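Local coordinates for divalent-cation tolerance protein CutA (Thermus thermophilus, PDB 1NZA), which forms a homotrimer and is probably involved in resistance toward heavy metals, with copper ions as likely ligands, at residues L22-V34 against N91-G103. Sequence-based numbering, arbitrary orientation.
Sequences LVEERLAACVNIV and NREYLDWLRENTG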
# COMPACT_ATOMS: atom_id res chain seq x y z
N LEU A 22 17.82 -3.60 -6.56
CA LEU A 22 17.15 -4.72 -5.92
C LEU A 22 16.73 -5.81 -6.92
O LEU A 22 16.90 -7.00 -6.65
CB LEU A 22 15.93 -4.22 -5.14
CG LEU A 22 16.31 -3.33 -3.95
CD1 LEU A 22 15.07 -2.80 -3.26
CD2 LEU A 22 17.17 -4.14 -2.98
N VAL A 23 16.18 -5.41 -8.06
CA VAL A 23 15.76 -6.39 -9.05
C VAL A 23 16.97 -7.05 -9.73
O VAL A 23 16.99 -8.26 -9.92
CB VAL A 23 14.84 -5.76 -10.12
CG1 VAL A 23 14.40 -6.82 -11.11
CG2 VAL A 23 13.63 -5.13 -9.44
N GLU A 24 17.97 -6.25 -10.08
CA GLU A 24 19.17 -6.78 -10.73
C GLU A 24 19.81 -7.85 -9.84
O GLU A 24 20.18 -8.92 -10.31
CB GLU A 24 20.20 -5.67 -10.98
CG GLU A 24 19.77 -4.56 -11.91
CD GLU A 24 20.87 -3.52 -12.12
OE1 GLU A 24 21.51 -3.10 -11.12
OE2 GLU A 24 21.10 -3.12 -13.28
N GLU A 25 19.93 -7.53 -8.56
CA GLU A 25 20.55 -8.42 -7.59
C GLU A 25 19.64 -9.51 -7.05
O GLU A 25 19.96 -10.16 -6.05
CB GLU A 25 21.11 -7.59 -6.44
CG GLU A 25 22.27 -6.70 -6.86
CD GLU A 25 22.73 -5.76 -5.76
OE1 GLU A 25 22.88 -6.21 -4.61
OE2 GLU A 25 22.94 -4.56 -6.06
N ARG A 26 18.52 -9.73 -7.72
CA ARG A 26 17.56 -10.75 -7.34
C ARG A 26 17.13 -10.69 -5.87
O ARG A 26 16.91 -11.72 -5.24
CB ARG A 26 18.10 -12.15 -7.65
CG ARG A 26 18.53 -12.35 -9.10
CD ARG A 26 18.85 -13.81 -9.38
NE ARG A 26 17.65 -14.60 -9.65
CZ ARG A 26 17.09 -14.71 -10.85
NH1 ARG A 26 17.62 -14.10 -11.90
NH2 ARG A 26 15.98 -15.44 -11.00
N LEU A 27 17.02 -9.48 -5.33
CA LEU A 27 16.58 -9.32 -3.95
C LEU A 27 15.09 -8.97 -3.97
O LEU A 27 14.45 -8.84 -2.93
CB LEU A 27 17.37 -8.21 -3.26
CG LEU A 27 18.86 -8.52 -3.03
CD1 LEU A 27 19.52 -7.34 -2.34
CD2 LEU A 27 19.00 -9.79 -2.20
N ALA A 28 14.57 -8.84 -5.18
CA ALA A 28 13.16 -8.52 -5.40
C ALA A 28 12.87 -8.90 -6.84
O ALA A 28 13.75 -8.82 -7.70
CB ALA A 28 12.90 -7.04 -5.16
N ALA A 29 11.64 -9.31 -7.12
CA ALA A 29 11.25 -9.71 -8.47
C ALA A 29 10.61 -8.54 -9.19
O ALA A 29 10.67 -8.44 -10.42
CB ALA A 29 10.27 -10.87 -8.42
N CYS A 30 10.00 -7.65 -8.42
CA CYS A 30 9.32 -6.50 -8.99
C CYS A 30 9.35 -5.33 -8.03
O CYS A 30 9.33 -5.51 -6.81
CB CYS A 30 7.87 -6.87 -9.29
SG CYS A 30 6.84 -5.52 -9.91
N VAL A 31 9.40 -4.12 -8.57
CA VAL A 31 9.38 -2.92 -7.74
C VAL A 31 8.51 -1.88 -8.43
O VAL A 31 8.72 -1.59 -9.61
CB VAL A 31 10.79 -2.32 -7.55
CG1 VAL A 31 10.69 -1.02 -6.77
CG2 VAL A 31 11.68 -3.31 -6.80
N ASN A 32 7.54 -1.33 -7.71
CA ASN A 32 6.66 -0.30 -8.26
C ASN A 32 7.07 1.03 -7.63
O ASN A 32 7.26 1.11 -6.42
CB ASN A 32 5.19 -0.54 -7.88
CG ASN A 32 4.68 -1.89 -8.31
OD1 ASN A 32 4.05 -2.59 -7.52
ND2 ASN A 32 4.91 -2.24 -9.57
N ILE A 33 7.18 2.07 -8.46
CA ILE A 33 7.53 3.39 -7.96
C ILE A 33 6.32 4.30 -8.09
O ILE A 33 5.78 4.47 -9.19
CB ILE A 33 8.69 4.02 -8.78
CG1 ILE A 33 9.93 3.12 -8.67
CG2 ILE A 33 8.97 5.45 -8.28
CD1 ILE A 33 11.09 3.58 -9.55
N VAL A 34 5.87 4.85 -6.97
CA VAL A 34 4.72 5.76 -6.95
C VAL A 34 5.26 7.15 -6.66
O VAL A 34 5.74 7.42 -5.57
CB VAL A 34 3.71 5.36 -5.87
CG1 VAL A 34 2.51 6.29 -5.91
CG2 VAL A 34 3.28 3.91 -6.06
N ASN A 91 -2.23 -14.54 -6.56
CA ASN A 91 -2.21 -15.34 -7.77
C ASN A 91 -1.05 -16.32 -7.62
O ASN A 91 0.12 -15.91 -7.61
CB ASN A 91 -1.99 -14.42 -8.98
CG ASN A 91 -1.91 -15.19 -10.27
OD1 ASN A 91 -2.37 -16.33 -10.36
ND2 ASN A 91 -1.35 -14.56 -11.30
N ARG A 92 -1.37 -17.60 -7.46
CA ARG A 92 -0.36 -18.65 -7.28
C ARG A 92 0.79 -18.59 -8.27
O ARG A 92 1.96 -18.70 -7.88
CB ARG A 92 -1.03 -20.03 -7.33
CG ARG A 92 -2.17 -20.21 -6.35
CD ARG A 92 -2.84 -21.58 -6.48
NE ARG A 92 -4.07 -21.67 -5.70
CZ ARG A 92 -4.14 -21.53 -4.38
NH1 ARG A 92 -3.04 -21.30 -3.68
NH2 ARG A 92 -5.31 -21.61 -3.76
N GLU A 93 0.48 -18.43 -9.55
CA GLU A 93 1.52 -18.37 -10.56
C GLU A 93 2.37 -17.11 -10.42
O GLU A 93 3.55 -17.11 -10.74
CB GLU A 93 0.90 -18.45 -11.96
CG GLU A 93 0.19 -19.78 -12.21
CD GLU A 93 -0.31 -19.92 -13.63
OE1 GLU A 93 0.52 -19.89 -14.56
OE2 GLU A 93 -1.54 -20.06 -13.81
N TYR A 94 1.76 -16.04 -9.92
CA TYR A 94 2.50 -14.79 -9.73
C TYR A 94 3.46 -14.94 -8.55
O TYR A 94 4.61 -14.52 -8.63
CB TYR A 94 1.54 -13.62 -9.46
CG TYR A 94 2.27 -12.31 -9.27
CD1 TYR A 94 2.84 -11.65 -10.36
CD2 TYR A 94 2.42 -11.74 -8.01
CE1 TYR A 94 3.55 -10.46 -10.20
CE2 TYR A 94 3.13 -10.56 -7.83
CZ TYR A 94 3.69 -9.92 -8.93
OH TYR A 94 4.39 -8.74 -8.76
N LEU A 95 2.98 -15.53 -7.46
CA LEU A 95 3.82 -15.71 -6.29
C LEU A 95 4.98 -16.67 -6.55
O LEU A 95 6.05 -16.52 -5.97
CB LEU A 95 2.97 -16.21 -5.11
CG LEU A 95 1.94 -15.21 -4.59
CD1 LEU A 95 1.21 -15.80 -3.39
CD2 LEU A 95 2.63 -13.91 -4.20
N ASP A 96 4.76 -17.66 -7.41
CA ASP A 96 5.82 -18.60 -7.74
C ASP A 96 6.90 -17.84 -8.50
O ASP A 96 8.09 -17.99 -8.23
CB ASP A 96 5.29 -19.75 -8.60
CG ASP A 96 6.37 -20.78 -8.92
OD1 ASP A 96 7.00 -21.28 -7.97
OD2 ASP A 96 6.58 -21.08 -10.12
N TRP A 97 6.47 -17.02 -9.46
CA TRP A 97 7.39 -16.21 -10.25
C TRP A 97 8.17 -15.32 -9.30
O TRP A 97 9.37 -15.08 -9.49
CB TRP A 97 6.60 -15.33 -11.23
CG TRP A 97 7.42 -14.23 -11.86
CD1 TRP A 97 8.31 -14.35 -12.89
CD2 TRP A 97 7.44 -12.85 -11.46
NE1 TRP A 97 8.89 -13.13 -13.15
CE2 TRP A 97 8.38 -12.19 -12.29
CE3 TRP A 97 6.76 -12.11 -10.49
CZ2 TRP A 97 8.66 -10.82 -12.18
CZ3 TRP A 97 7.04 -10.74 -10.37
CH2 TRP A 97 7.98 -10.12 -11.21
N LEU A 98 7.49 -14.83 -8.27
CA LEU A 98 8.10 -13.96 -7.27
C LEU A 98 9.22 -14.68 -6.53
O LEU A 98 10.32 -14.15 -6.39
CB LEU A 98 7.03 -13.47 -6.29
CG LEU A 98 7.37 -12.36 -5.29
CD1 LEU A 98 6.09 -11.87 -4.63
CD2 LEU A 98 8.35 -12.87 -4.24
N ARG A 99 8.95 -15.90 -6.06
CA ARG A 99 9.96 -16.66 -5.34
C ARG A 99 11.06 -17.11 -6.30
O ARG A 99 12.25 -16.98 -6.00
CB ARG A 99 9.33 -17.88 -4.67
CG ARG A 99 8.31 -17.53 -3.59
CD ARG A 99 7.90 -18.77 -2.81
NE ARG A 99 7.29 -19.78 -3.67
CZ ARG A 99 6.02 -19.78 -4.05
NH1 ARG A 99 5.21 -18.80 -3.66
NH2 ARG A 99 5.55 -20.74 -4.83
N GLU A 100 10.65 -17.61 -7.45
CA GLU A 100 11.57 -18.08 -8.49
C GLU A 100 12.62 -17.03 -8.88
O GLU A 100 13.74 -17.38 -9.25
CB GLU A 100 10.76 -18.50 -9.72
CG GLU A 100 11.57 -18.63 -11.01
CD GLU A 100 10.71 -19.03 -12.20
OE1 GLU A 100 10.23 -20.19 -12.23
OE2 GLU A 100 10.50 -18.19 -13.10
N ASN A 101 12.25 -15.76 -8.79
CA ASN A 101 13.17 -14.68 -9.17
C ASN A 101 13.76 -13.89 -8.01
O ASN A 101 14.31 -12.81 -8.21
CB ASN A 101 12.46 -13.73 -10.14
CG ASN A 101 12.16 -14.37 -11.47
OD1 ASN A 101 13.06 -14.64 -12.26
ND2 ASN A 101 10.89 -14.64 -11.73
N THR A 102 13.64 -14.43 -6.80
CA THR A 102 14.18 -13.77 -5.62
C THR A 102 15.17 -14.72 -4.95
O THR A 102 14.93 -15.92 -4.87
CB THR A 102 13.06 -13.40 -4.62
OG1 THR A 102 12.15 -12.48 -5.24
CG2 THR A 102 13.64 -12.74 -3.38
N GLY A 103 16.29 -14.17 -4.48
CA GLY A 103 17.29 -15.01 -3.83
C GLY A 103 17.59 -14.56 -2.41
O GLY A 103 17.21 -15.29 -1.47
OXT GLY A 103 18.21 -13.49 -2.23
O HOH W 1 14.75 -10.56 -9.52
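Ala29 lays its CB over one face of the Trp97 indole. Ala29 CB lies 3.9 Å from the centroid of the six-membered ring of Trp97, 22° off its normal, a CH-pi contact. Cys30 meets the same ring differently: its CB comes in at the edge, 3.8 Å from Trp97 CH2. Trp97 CG is anti to the backbone N (chi1 166°), which carries the indole out from the helix to both residues. Tyr94 adds its hydroxyl beside Cys30 CB.

Arg26, at positive phi, closes helix 12-24 as the C-prime residue of a Schellman motif. Arg26 O accepts a nearly straight bond from Gly103 N at 2.6 Å. The Arg26 side chain bends at chi3 and crosses that of Asn101 with guanidinium and amide planes 45° apart. Arg26 NH2 gives a weak bond, in the guanidinium plane, to Glu100 O at 3.4 Å. A water lies between Ala28 O and Asn101 O, within hydrogen-bonding distance of both. Thr102 OG1 turns back to Leu98 O (2.7 Å), which ties Thr102 to the last turn of the helix.

The contact sets the end of helix 92-100 against the link from helix 12-24 to strand 30-42. Strand 47-60 flanks this strand, and a strand of the second subunit continues the sheet; Arg42 of that subunit packs on Trp97 and Asn101.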